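Local coordinates for protein 3-ketosteroid-delta4-5alpha-dehydrogenase (Rhodococcus jostii, PDB 4AT2) that uses a bound FAD to dehydrogenate 3-ketosteroids in the 4,5 position, on the 5alpha side, a step of bacterial steroid catabolism, at residues 49-58 / 204-215; 324-332 / 401-409. One frame throughout, in Å; residues are numbered along the deposited sequence. Where two conformers were deposited one is given.

Interaction 1: residues 49-58 / 204-215. With FAD (flavin-adenine dinucleotide), chain D.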
loop_
_atom_site.group_PDB
_atom_site.type_symbol
_atom_site.label_atom_id
_atom_site.label_comp_id
_atom_site.label_asym_id
_atom_site.label_seq_id
_atom_site.Cartn_x
_atom_site.Cartn_y
_atom_site.Cartn_z
ATOM N N TYR A 49 -12.218 24.933 -5.241
ATOM C CA TYR A 49 -12.916 25.733 -4.237
ATOM C C TYR A 49 -13.616 24.851 -3.196
ATOM O O TYR A 49 -14.832 24.961 -2.976
ATOM C CB TYR A 49 -13.927 26.655 -4.928
ATOM C CG TYR A 49 -14.253 27.945 -4.203
ATOM C CD1 TYR A 49 -13.989 28.105 -2.834
ATOM C CD2 TYR A 49 -14.868 28.997 -4.882
ATOM C CE1 TYR A 49 -14.299 29.284 -2.179
ATOM C CE2 TYR A 49 -15.183 30.178 -4.233
ATOM C CZ TYR A 49 -14.901 30.314 -2.884
ATOM O OH TYR A 49 -15.219 31.484 -2.234
ATOM N N GLY A 50 -12.840 23.971 -2.573
ATOM C CA GLY A 50 -13.313 23.160 -1.447
ATOM C C GLY A 50 -12.654 23.665 -0.180
ATOM O O GLY A 50 -12.288 24.833 -0.097
ATOM N N ILE A 51 -12.475 22.793 0.807
ATOM C CA ILE A 51 -11.969 23.252 2.106
ATOM C C ILE A 51 -10.544 23.799 2.043
ATOM O O ILE A 51 -10.257 24.858 2.608
ATOM C CB ILE A 51 -12.103 22.180 3.229
ATOM C CG1 ILE A 51 -11.677 22.764 4.580
ATOM C CG2 ILE A 51 -11.283 20.933 2.931
ATOM C CD1 ILE A 51 -12.499 23.983 4.973
ATOM N N ALA A 52 -9.659 23.081 1.350
ATOM C CA ALA A 52 -8.264 23.489 1.265
ATOM C C ALA A 52 -8.170 24.809 0.516
ATOM O O ALA A 52 -7.447 25.714 0.926
ATOM C CB ALA A 52 -7.443 22.431 0.558
ATOM N N GLY A 53 -8.924 24.907 -0.575
ATOM C CA GLY A 53 -8.897 26.105 -1.407
ATOM C C GLY A 53 -9.396 27.343 -0.696
ATOM O O GLY A 53 -8.754 28.399 -0.763
ATOM N N VAL A 54 -10.527 27.226 0.004
ATOM C CA VAL A 54 -11.091 28.412 0.669
ATOM C C VAL A 54 -10.182 28.881 1.811
ATOM O O VAL A 54 -9.961 30.088 1.969
ATOM C CB VAL A 54 -12.567 28.233 1.090
ATOM C CG1 VAL A 54 -12.710 27.256 2.252
ATOM C CG2 VAL A 54 -13.199 29.591 1.406
ATOM N N ALA A 55 -9.605 27.935 2.558
ATOM C CA ALA A 55 -8.686 28.273 3.644
ATOM C C ALA A 55 -7.443 28.984 3.116
ATOM O O ALA A 55 -6.989 29.977 3.713
ATOM C CB ALA A 55 -8.298 27.029 4.446
ATOM N N ALA A 56 -6.908 28.489 1.997
ATOM C CA ALA A 56 -5.756 29.115 1.343
ATOM C C ALA A 56 -6.112 30.527 0.905
ATOM O O ALA A 56 -5.326 31.457 1.096
ATOM C CB ALA A 56 -5.291 28.296 0.148
ATOM N N SER A 57 -7.302 30.683 0.331
ATOM C CA SER A 57 -7.724 31.988 -0.190
ATOM C C SER A 57 -7.848 33.025 0.923
ATOM O O SER A 57 -7.456 34.178 0.737
ATOM C CB SER A 57 -9.021 31.886 -1.007
ATOM O OG SER A 57 -10.167 31.847 -0.178
ATOM N N ILE A 58 -8.362 32.600 2.084
ATOM C CA ILE A 58 -8.521 33.513 3.220
ATOM C C ILE A 58 -7.169 34.031 3.682
ATOM O O ILE A 58 -6.986 35.245 3.840
ATOM C CB ILE A 58 -9.293 32.854 4.385
ATOM C CG1 ILE A 58 -10.755 32.664 3.978
ATOM C CG2 ILE A 58 -9.191 33.683 5.665
ATOM C CD1 ILE A 58 -11.512 31.692 4.871
ATOM N N LEU A 204 -19.140 24.250 7.651
ATOM C CA LEU A 204 -17.740 24.638 7.665
ATOM C C LEU A 204 -17.478 25.552 6.465
ATOM O O LEU A 204 -16.906 26.631 6.620
ATOM C CB LEU A 204 -16.819 23.416 7.632
ATOM C CG LEU A 204 -15.319 23.651 7.417
ATOM C CD1 LEU A 204 -14.707 24.545 8.493
ATOM C CD2 LEU A 204 -14.595 22.315 7.350
ATOM N N MET A 205 -17.921 25.123 5.282
ATOM C CA MET A 205 -17.662 25.857 4.038
ATOM C C MET A 205 -18.278 27.252 3.974
ATOM O O MET A 205 -17.609 28.206 3.582
ATOM C CB MET A 205 -18.159 25.067 2.823
ATOM C CG MET A 205 -17.216 23.999 2.318
ATOM S SD MET A 205 -15.541 24.576 1.946
ATOM C CE MET A 205 -15.784 25.584 0.501
ATOM N N LYS A 206 -19.561 27.360 4.323
ATOM C CA LYS A 206 -20.313 28.605 4.134
ATOM C C LYS A 206 -19.681 29.817 4.849
ATOM O O LYS A 206 -19.428 30.834 4.196
ATOM C CB LYS A 206 -21.792 28.416 4.517
ATOM C CG LYS A 206 -22.657 29.648 4.301
ATOM C CD LYS A 206 -24.096 29.333 4.673
ATOM C CE LYS A 206 -25.048 30.429 4.224
ATOM N NZ LYS A 206 -25.392 31.332 5.355
ATOM N N PRO A 207 -19.406 29.715 6.172
ATOM C CA PRO A 207 -18.745 30.858 6.835
ATOM C C PRO A 207 -17.366 31.208 6.262
ATOM O O PRO A 207 -17.004 32.383 6.219
ATOM C CB PRO A 207 -18.598 30.405 8.296
ATOM C CG PRO A 207 -19.543 29.268 8.463
ATOM C CD PRO A 207 -19.697 28.619 7.119
ATOM N N LEU A 208 -16.612 30.201 5.826
ATOM C CA LEU A 208 -15.292 30.441 5.225
ATOM C C LEU A 208 -15.427 31.160 3.880
ATOM O O LEU A 208 -14.664 32.081 3.575
ATOM C CB LEU A 208 -14.504 29.130 5.082
ATOM C CG LEU A 208 -14.146 28.401 6.391
ATOM C CD1 LEU A 208 -13.217 27.223 6.127
ATOM C CD2 LEU A 208 -13.488 29.320 7.402
ATOM N N VAL A 209 -16.417 30.754 3.091
ATOM C CA VAL A 209 -16.687 31.403 1.811
ATOM C C VAL A 209 -17.087 32.867 2.031
ATOM O O VAL A 209 -16.569 33.764 1.361
ATOM C CB VAL A 209 -17.745 30.627 0.990
ATOM C CG1 VAL A 209 -18.252 31.461 -0.182
ATOM C CG2 VAL A 209 -17.145 29.318 0.486
ATOM N N GLU A 210 -17.977 33.101 2.995
ATOM C CA GLU A 210 -18.365 34.464 3.374
ATOM C C GLU A 210 -17.141 35.298 3.754
ATOM O O GLU A 210 -17.007 36.445 3.330
ATOM C CB GLU A 210 -19.348 34.438 4.544
ATOM C CG GLU A 210 -20.707 33.839 4.215
ATOM C CD GLU A 210 -21.632 33.801 5.420
ATOM O OE1 GLU A 210 -21.154 33.589 6.559
ATOM O OE2 GLU A 210 -22.848 33.987 5.230
ATOM N N THR A 211 -16.242 34.699 4.534
ATOM C CA THR A 211 -15.012 35.353 4.962
ATOM C C THR A 211 -14.152 35.710 3.748
ATOM O O THR A 211 -13.695 36.846 3.611
ATOM C CB THR A 211 -14.223 34.459 5.950
ATOM O OG1 THR A 211 -15.025 34.220 7.116
ATOM C CG2 THR A 211 -12.912 35.120 6.371
ATOM N N ALA A 212 -13.957 34.741 2.857
ATOM C CA ALA A 212 -13.164 34.975 1.643
ATOM C C ALA A 212 -13.769 36.062 0.747
ATOM O O ALA A 212 -13.042 36.894 0.205
ATOM C CB ALA A 212 -12.980 33.677 0.873
ATOM N N GLU A 213 -15.091 36.058 0.601
ATOM C CA GLU A 213 -15.754 37.042 -0.258
ATOM C C GLU A 213 -15.596 38.461 0.287
ATOM O O GLU A 213 -15.318 39.392 -0.470
ATOM C CB GLU A 213 -17.226 36.684 -0.477
ATOM C CG GLU A 213 -17.388 35.460 -1.367
ATOM C CD GLU A 213 -18.825 35.029 -1.576
ATOM O OE1 GLU A 213 -19.725 35.523 -0.868
ATOM O OE2 GLU A 213 -19.054 34.173 -2.454
ATOM N N LYS A 214 -15.729 38.613 1.602
ATOM C CA LYS A 214 -15.549 39.920 2.234
ATOM C C LYS A 214 -14.118 40.430 2.118
ATOM O O LYS A 214 -13.885 41.638 2.128
ATOM C CB LYS A 214 -16.007 39.896 3.694
ATOM C CG LYS A 214 -17.508 40.067 3.837
ATOM C CD LYS A 214 -17.967 39.897 5.276
ATOM C CE LYS A 214 -19.438 40.265 5.435
ATOM N NZ LYS A 214 -19.675 41.738 5.359
ATOM N N LEU A 215 -13.168 39.509 1.983
ATOM C CA LEU A 215 -11.771 39.866 1.785
ATOM C C LEU A 215 -11.451 40.241 0.338
ATOM O O LEU A 215 -10.345 40.703 0.050
ATOM C CB LEU A 215 -10.864 38.707 2.229
ATOM C CG LEU A 215 -10.661 38.588 3.739
ATOM C CD1 LEU A 215 -10.224 37.172 4.098
ATOM C CD2 LEU A 215 -9.628 39.607 4.189
HETATM P PA FAD D . -12.995 19.213 -2.213
HETATM O O1A FAD D . -13.670 19.750 -1.011
HETATM O O2A FAD D . -13.674 18.175 -3.003
HETATM O O5B FAD D . -12.649 20.447 -3.173
HETATM C C5B FAD D . -11.938 20.248 -4.399
HETATM C C4B FAD D . -12.522 21.194 -5.462
HETATM O O4B FAD D . -11.654 21.058 -6.608
HETATM C C3B FAD D . -13.912 20.710 -5.894
HETATM O O3B FAD D . -14.848 21.814 -5.809
HETATM C C2B FAD D . -13.704 20.232 -7.335
HETATM O O2B FAD D . -14.888 20.488 -8.137
HETATM C C1B FAD D . -12.523 21.089 -7.785
HETATM N N9A FAD D . -11.748 20.511 -8.905
HETATM C C8A FAD D . -11.506 19.224 -9.184
HETATM N N7A FAD D . -10.754 19.171 -10.282
HETATM C C5A FAD D . -10.511 20.433 -10.689
HETATM C C6A FAD D . -9.822 20.974 -11.723
HETATM N N6A FAD D . -9.201 20.165 -12.581
HETATM N N1A FAD D . -9.745 22.303 -11.906
HETATM C C2A FAD D . -10.371 23.165 -11.017
HETATM N N3A FAD D . -11.080 22.601 -9.960
HETATM C C4A FAD D . -11.131 21.250 -9.827
HETATM N N1 FAD D . -13.773 14.091 5.875
HETATM C C2 FAD D . -13.663 14.665 7.129
HETATM O O2 FAD D . -12.564 15.029 7.524
HETATM N N3 FAD D . -14.801 14.829 7.932
HETATM C C4 FAD D . -16.046 14.379 7.490
HETATM O O4 FAD D . -17.022 14.526 8.231
HETATM C C4X FAD D . -16.155 13.791 6.224
HETATM N N5 FAD D . -17.343 13.322 5.772
HETATM C C5X FAD D . -17.376 12.559 4.662
HETATM C C6 FAD D . -18.538 11.858 4.323
HETATM C C7 FAD D . -18.589 11.077 3.166
HETATM C C7M FAD D . -19.786 10.394 2.874
HETATM C C8 FAD D . -17.453 10.982 2.334
HETATM C C8M FAD D . -17.437 10.219 1.148
HETATM C C9 FAD D . -16.299 11.693 2.670
HETATM C C9A FAD D . -16.246 12.462 3.842
HETATM N N10 FAD D . -15.118 13.126 4.192
HETATM C C10 FAD D . -15.021 13.651 5.422
HETATM C "C1'" FAD D . -14.002 13.370 3.242
HETATM C "C2'" FAD D . -13.993 14.847 2.819
HETATM O "O2'" FAD D . -15.313 15.142 2.356
HETATM C "C3'" FAD D . -12.980 15.094 1.690
HETATM O "O3'" FAD D . -11.808 14.271 1.827
HETATM C "C4'" FAD D . -12.574 16.577 1.677
HETATM O "O4'" FAD D . -13.765 17.366 1.541
HETATM C "C5'" FAD D . -11.633 16.870 0.506
HETATM O "O5'" FAD D . -11.219 18.248 0.590
HETATM P P FAD D . -10.495 18.950 -0.668
HETATM O O1P FAD D . -9.271 18.225 -1.024
HETATM O O2P FAD D . -10.444 20.423 -0.386
HETATM O O3P FAD D . -11.520 18.586 -1.883
HETATM O O HOH W 1 -16.831 33.160 -3.761
#

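Interaction 2: residues 324-332 / 401-409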
loop_
_atom_site.group_PDB
_atom_site.type_symbol
_atom_site.label_atom_id
_atom_site.label_comp_id
_atom_site.label_asym_id
_atom_site.label_seq_id
_atom_site.Cartn_x
_atom_site.Cartn_y
_atom_site.Cartn_z
ATOM N N ILE A 324 -21.040 -9.532 18.276
ATOM C CA ILE A 324 -19.646 -9.767 17.914
ATOM C C ILE A 324 -19.498 -9.889 16.410
ATOM O O ILE A 324 -20.334 -10.504 15.731
ATOM C CB ILE A 324 -19.037 -10.993 18.624
ATOM C CG1 ILE A 324 -19.830 -12.278 18.327
ATOM C CG2 ILE A 324 -19.002 -10.733 20.123
ATOM C CD1 ILE A 324 -19.074 -13.542 18.703
ATOM N N LEU A 325 -18.439 -9.278 15.890
ATOM C CA LEU A 325 -18.106 -9.441 14.483
ATOM C C LEU A 325 -17.226 -10.665 14.315
ATOM O O LEU A 325 -16.260 -10.843 15.046
ATOM C CB LEU A 325 -17.370 -8.208 13.950
ATOM C CG LEU A 325 -18.249 -6.981 13.717
ATOM C CD1 LEU A 325 -17.370 -5.761 13.502
ATOM C CD2 LEU A 325 -19.228 -7.181 12.555
ATOM N N VAL A 326 -17.581 -11.522 13.367
ATOM C CA VAL A 326 -16.718 -12.646 13.037
ATOM C C VAL A 326 -16.339 -12.602 11.571
ATOM O O VAL A 326 -17.086 -12.077 10.749
ATOM C CB VAL A 326 -17.327 -14.021 13.425
ATOM C CG1 VAL A 326 -17.538 -14.089 14.938
ATOM C CG2 VAL A 326 -18.605 -14.323 12.641
ATOM N N ASN A 327 -15.159 -13.128 11.247
ATOM C CA ASN A 327 -14.729 -13.208 9.859
ATOM C C ASN A 327 -15.308 -14.446 9.153
ATOM O O ASN A 327 -16.200 -15.117 9.688
ATOM C CB ASN A 327 -13.194 -13.142 9.802
ATOM C CG ASN A 327 -12.525 -14.330 10.469
ATOM O OD1 ASN A 327 -13.155 -15.357 10.747
ATOM N ND2 ASN A 327 -11.222 -14.203 10.713
ATOM N N GLY A 328 -14.811 -14.748 7.955
ATOM C CA GLY A 328 -15.306 -15.887 7.188
ATOM C C GLY A 328 -14.989 -17.240 7.804
ATOM O O GLY A 328 -15.570 -18.259 7.405
ATOM N N ARG A 329 -14.073 -17.254 8.776
ATOM C CA ARG A 329 -13.751 -18.465 9.536
ATOM C C ARG A 329 -14.475 -18.502 10.891
ATOM O O ARG A 329 -14.183 -19.349 11.738
ATOM C CB ARG A 329 -12.230 -18.576 9.755
ATOM C CG ARG A 329 -11.409 -18.640 8.465
ATOM C CD ARG A 329 -9.922 -18.852 8.748
ATOM N NE ARG A 329 -9.298 -17.700 9.381
ATOM C CZ ARG A 329 -8.799 -16.651 8.738
ATOM N NH1 ARG A 329 -8.824 -16.594 7.408
ATOM N NH2 ARG A 329 -8.251 -15.666 9.433
ATOM N N GLY A 330 -15.426 -17.591 11.096
ATOM C CA GLY A 330 -16.186 -17.549 12.354
ATOM C C GLY A 330 -15.405 -17.038 13.558
ATOM O O GLY A 330 -15.787 -17.287 14.704
ATOM N N GLN A 331 -14.331 -16.289 13.300
ATOM C CA GLN A 331 -13.426 -15.800 14.354
ATOM C C GLN A 331 -13.599 -14.306 14.597
ATOM O O GLN A 331 -13.720 -13.537 13.647
ATOM C CB GLN A 331 -11.964 -16.012 13.933
ATOM C CG GLN A 331 -11.580 -17.464 13.698
ATOM C CD GLN A 331 -10.292 -17.602 12.903
ATOM O OE1 GLN A 331 -9.876 -16.681 12.204
ATOM N NE2 GLN A 331 -9.661 -18.754 12.997
ATOM N N ARG A 332 -13.555 -13.882 15.862
ATOM C CA ARG A 332 -13.506 -12.442 16.152
ATOM C C ARG A 332 -12.160 -11.842 15.743
ATOM O O ARG A 332 -11.129 -12.529 15.783
ATOM C CB ARG A 332 -13.786 -12.172 17.633
ATOM C CG ARG A 332 -15.233 -12.394 18.013
ATOM C CD ARG A 332 -15.488 -12.002 19.461
ATOM N NE ARG A 332 -15.392 -10.549 19.701
ATOM C CZ ARG A 332 -14.647 -9.982 20.654
ATOM N NH1 ARG A 332 -13.854 -10.720 21.429
ATOM N NH2 ARG A 332 -14.657 -8.656 20.811
ATOM N N ALA A 401 -16.654 -23.996 14.386
ATOM C CA ALA A 401 -15.939 -22.727 14.125
ATOM C C ALA A 401 -16.584 -21.532 14.819
ATOM O O ALA A 401 -15.892 -20.730 15.475
ATOM C CB ALA A 401 -15.807 -22.464 12.625
ATOM N N LEU A 402 -17.904 -21.425 14.709
ATOM C CA LEU A 402 -18.620 -20.338 15.374
ATOM C C LEU A 402 -18.970 -20.715 16.815
ATOM O O LEU A 402 -18.878 -19.869 17.724
ATOM C CB LEU A 402 -19.888 -19.939 14.597
ATOM C CG LEU A 402 -20.733 -18.813 15.219
ATOM C CD1 LEU A 402 -20.003 -17.471 15.216
ATOM C CD2 LEU A 402 -22.060 -18.722 14.466
ATOM N N GLN A 403 -19.355 -21.968 17.033
ATOM C CA GLN A 403 -19.714 -22.409 18.382
ATOM C C GLN A 403 -18.587 -22.141 19.367
ATOM O O GLN A 403 -18.820 -21.669 20.478
ATOM C CB GLN A 403 -20.062 -23.893 18.408
ATOM C CG GLN A 403 -21.332 -24.260 17.650
ATOM C CD GLN A 403 -21.648 -25.729 17.813
ATOM O OE1 GLN A 403 -22.015 -26.183 18.907
ATOM N NE2 GLN A 403 -21.497 -26.483 16.737
ATOM N N SER A 404 -17.364 -22.465 18.963
ATOM C CA SER A 404 -16.223 -22.284 19.855
ATOM C C SER A 404 -15.938 -20.808 20.109
ATOM O O SER A 404 -15.660 -20.433 21.243
ATOM C CB SER A 404 -14.975 -23.000 19.332
ATOM O OG SER A 404 -14.567 -22.481 18.079
ATOM N N THR A 405 -16.019 -19.982 19.069
ATOM C CA THR A 405 -15.856 -18.532 19.229
ATOM C C THR A 405 -16.819 -17.992 20.281
ATOM O O THR A 405 -16.427 -17.229 21.163
ATOM C CB THR A 405 -16.076 -17.825 17.879
ATOM O OG1 THR A 405 -14.951 -18.121 17.050
ATOM C CG2 THR A 405 -16.228 -16.294 18.027
ATOM N N VAL A 406 -18.078 -18.407 20.189
ATOM C CA VAL A 406 -19.099 -17.900 21.099
ATOM C C VAL A 406 -18.915 -18.481 22.507
ATOM O O VAL A 406 -19.105 -17.771 23.503
ATOM C CB VAL A 406 -20.524 -18.145 20.545
ATOM C CG1 VAL A 406 -21.587 -17.768 21.578
ATOM C CG2 VAL A 406 -20.721 -17.361 19.256
ATOM N N GLU A 407 -18.521 -19.749 22.589
ATOM C CA GLU A 407 -18.297 -20.379 23.909
ATOM C C GLU A 407 -17.202 -19.632 24.687
ATOM O O GLU A 407 -17.384 -19.303 25.866
ATOM C CB GLU A 407 -17.929 -21.859 23.774
ATOM C CG GLU A 407 -19.118 -22.767 23.505
ATOM C CD GLU A 407 -18.714 -24.146 23.012
ATOM O OE1 GLU A 407 -17.514 -24.506 23.093
ATOM O OE2 GLU A 407 -19.608 -24.878 22.520
ATOM N N VAL A 408 -16.083 -19.358 24.021
ATOM C CA VAL A 408 -14.940 -18.696 24.667
ATOM C C VAL A 408 -15.314 -17.248 24.996
ATOM O O VAL A 408 -15.066 -16.769 26.112
ATOM C CB VAL A 408 -13.667 -18.787 23.792
ATOM C CG1 VAL A 408 -12.511 -17.962 24.382
ATOM C CG2 VAL A 408 -13.257 -20.246 23.627
ATOM N N TYR A 409 -15.971 -16.574 24.056
ATOM C CA TYR A 409 -16.394 -15.199 24.290
ATOM C C TYR A 409 -17.308 -15.138 25.502
ATOM O O TYR A 409 -17.137 -14.291 26.384
ATOM C CB TYR A 409 -17.121 -14.634 23.067
ATOM C CG TYR A 409 -17.614 -13.218 23.275
ATOM C CD1 TYR A 409 -16.752 -12.135 23.104
ATOM C CD2 TYR A 409 -18.935 -12.964 23.651
ATOM C CE1 TYR A 409 -17.195 -10.835 23.302
ATOM C CE2 TYR A 409 -19.389 -11.666 23.843
ATOM C CZ TYR A 409 -18.510 -10.612 23.664
ATOM O OH TYR A 409 -18.939 -9.323 23.855
HETATM O O HOH W 2 -13.185 -20.511 13.998
HETATM O O HOH W 3 -12.811 -15.660 18.115
#

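Interaction 1: residues 49-58 / 204-215
V54 is the pivot here: its two methyls push as a knob into a hole formed by M205, L208, V209 and A212 on helix 202-214. The branches divide the work. CG1 leans on L208 CB at 3.8 Å, meeting the leucine side chain at about a right angle, while CG2 presses on the backbone of the same residue, 3.6 Å from L208 O. I51 and I58 flank this knob on their own helix. With CG1 of I51 anti to the backbone N (chi1 -175°), CD1 is delivered between two leucines, 3.5 Å from L208 CD1 and nearly as close to L204 CD2. At the far end I58 CD1 lies 3.4 Å from L208 O and also touches T211 CG2, and its CG2 meets L215 CD1. M205 is bent at both chi2 and chi3, which folds its thioether back beneath the turn before the helix: SD rests on I51 N and CE lies 3.6 Å from G50 O. The Y49 ring slants across V209, with CE1 3.9 Å from V209 CG2; its hydroxyl shares a hydrogen bond with water 1, which donates another to E213 OE2. The two helix segments run roughly parallel, at 34°. G50 is the N-cap, and A52 N gives FAD O2P a long but nearly straight bond (3.3 Å, 173°), consistent with the glycine-rich dinucleotide-binding turn of a Rossmann-type fold. Chemically, then, the interface is almost wholly apolar, joined at its Y49 margin by a water bridge, so helix 202-214 backs the phosphate-binding helix through dispersion and shape while the amide of A52, in the first turn of that helix, is given to the cofactor.

Interaction 2: residues 324-332 / 401-409
T405 reaches across to the turn and donates its hydroxyl proton to G330 O, with OG1 2.6 Å from that oxygen and tilted 26° from the carbonyl plane. Its OG1 stands anti to the carbonyl carbon (chi1 -72°), which leaves CG2 to turn inward against V326 CG1, R332 CG and I324 CD1. This is the close-packed part, and G330 belongs to it. Farther along the helix, I324 sets CG2 over one face of the Y409 ring, a CH-pi contact 3.7 Å from the centroid. R332 comes to the same ring at its edge: NH1 is 3.6 Å from Y409 CD1, and the guanidinium, turned 64° from the ring plane, receives that edge over one of its own faces. The polar end of R332 has its partners outside the pair, NH2 making salt bridges to E336 and D418, and Y409 OH is hydrogen-bonded to K423 NZ.

The margins are bridged by water instead. Water 2 donates to both R329 O and A401 O; on the R332 side of T405, water 3 accepts from R332 N and gives T405 OG1 a weak bond. The type I turn from N327 to G330 is braced from within: N327 OD1 takes R329 N, making an Asx turn, and Q331 N from the opposite face of its plane.

Q331 NE2 bonds to R332 O of the second subunit, so the contact is itself part of the subunit interface, which S404 and V408 also join. Strand 324-326 is an outermost strand, within this chain, of a four-stranded antiparallel sheet and pairs with strand 356-360; helix 401-413 packs over the face from which I324 and V326 project, with helix 388-394 touching L402 and V406 through V388.

From the N terminus, the chain first enters the cofactor-binding region, where the start of helix 51-62 lies at the FAD diphosphate; 145 residues later helix 202-214 returns to it, and interaction 1 closes that long loop. Interaction 2 opens only afterwards: the chain passes strand 324-326 and its turn, and 68 residues farther on helix 401-413 comes back to close a shorter loop. The two are therefore in series, neither nested nor crossed. The centres of interactions 1 and 2 are about 49 Å apart, on opposite sides of the chain's centre. One joins two helices beside the cofactor; the other joins a helix to one face of an outer strand, at the contact with the second subunit.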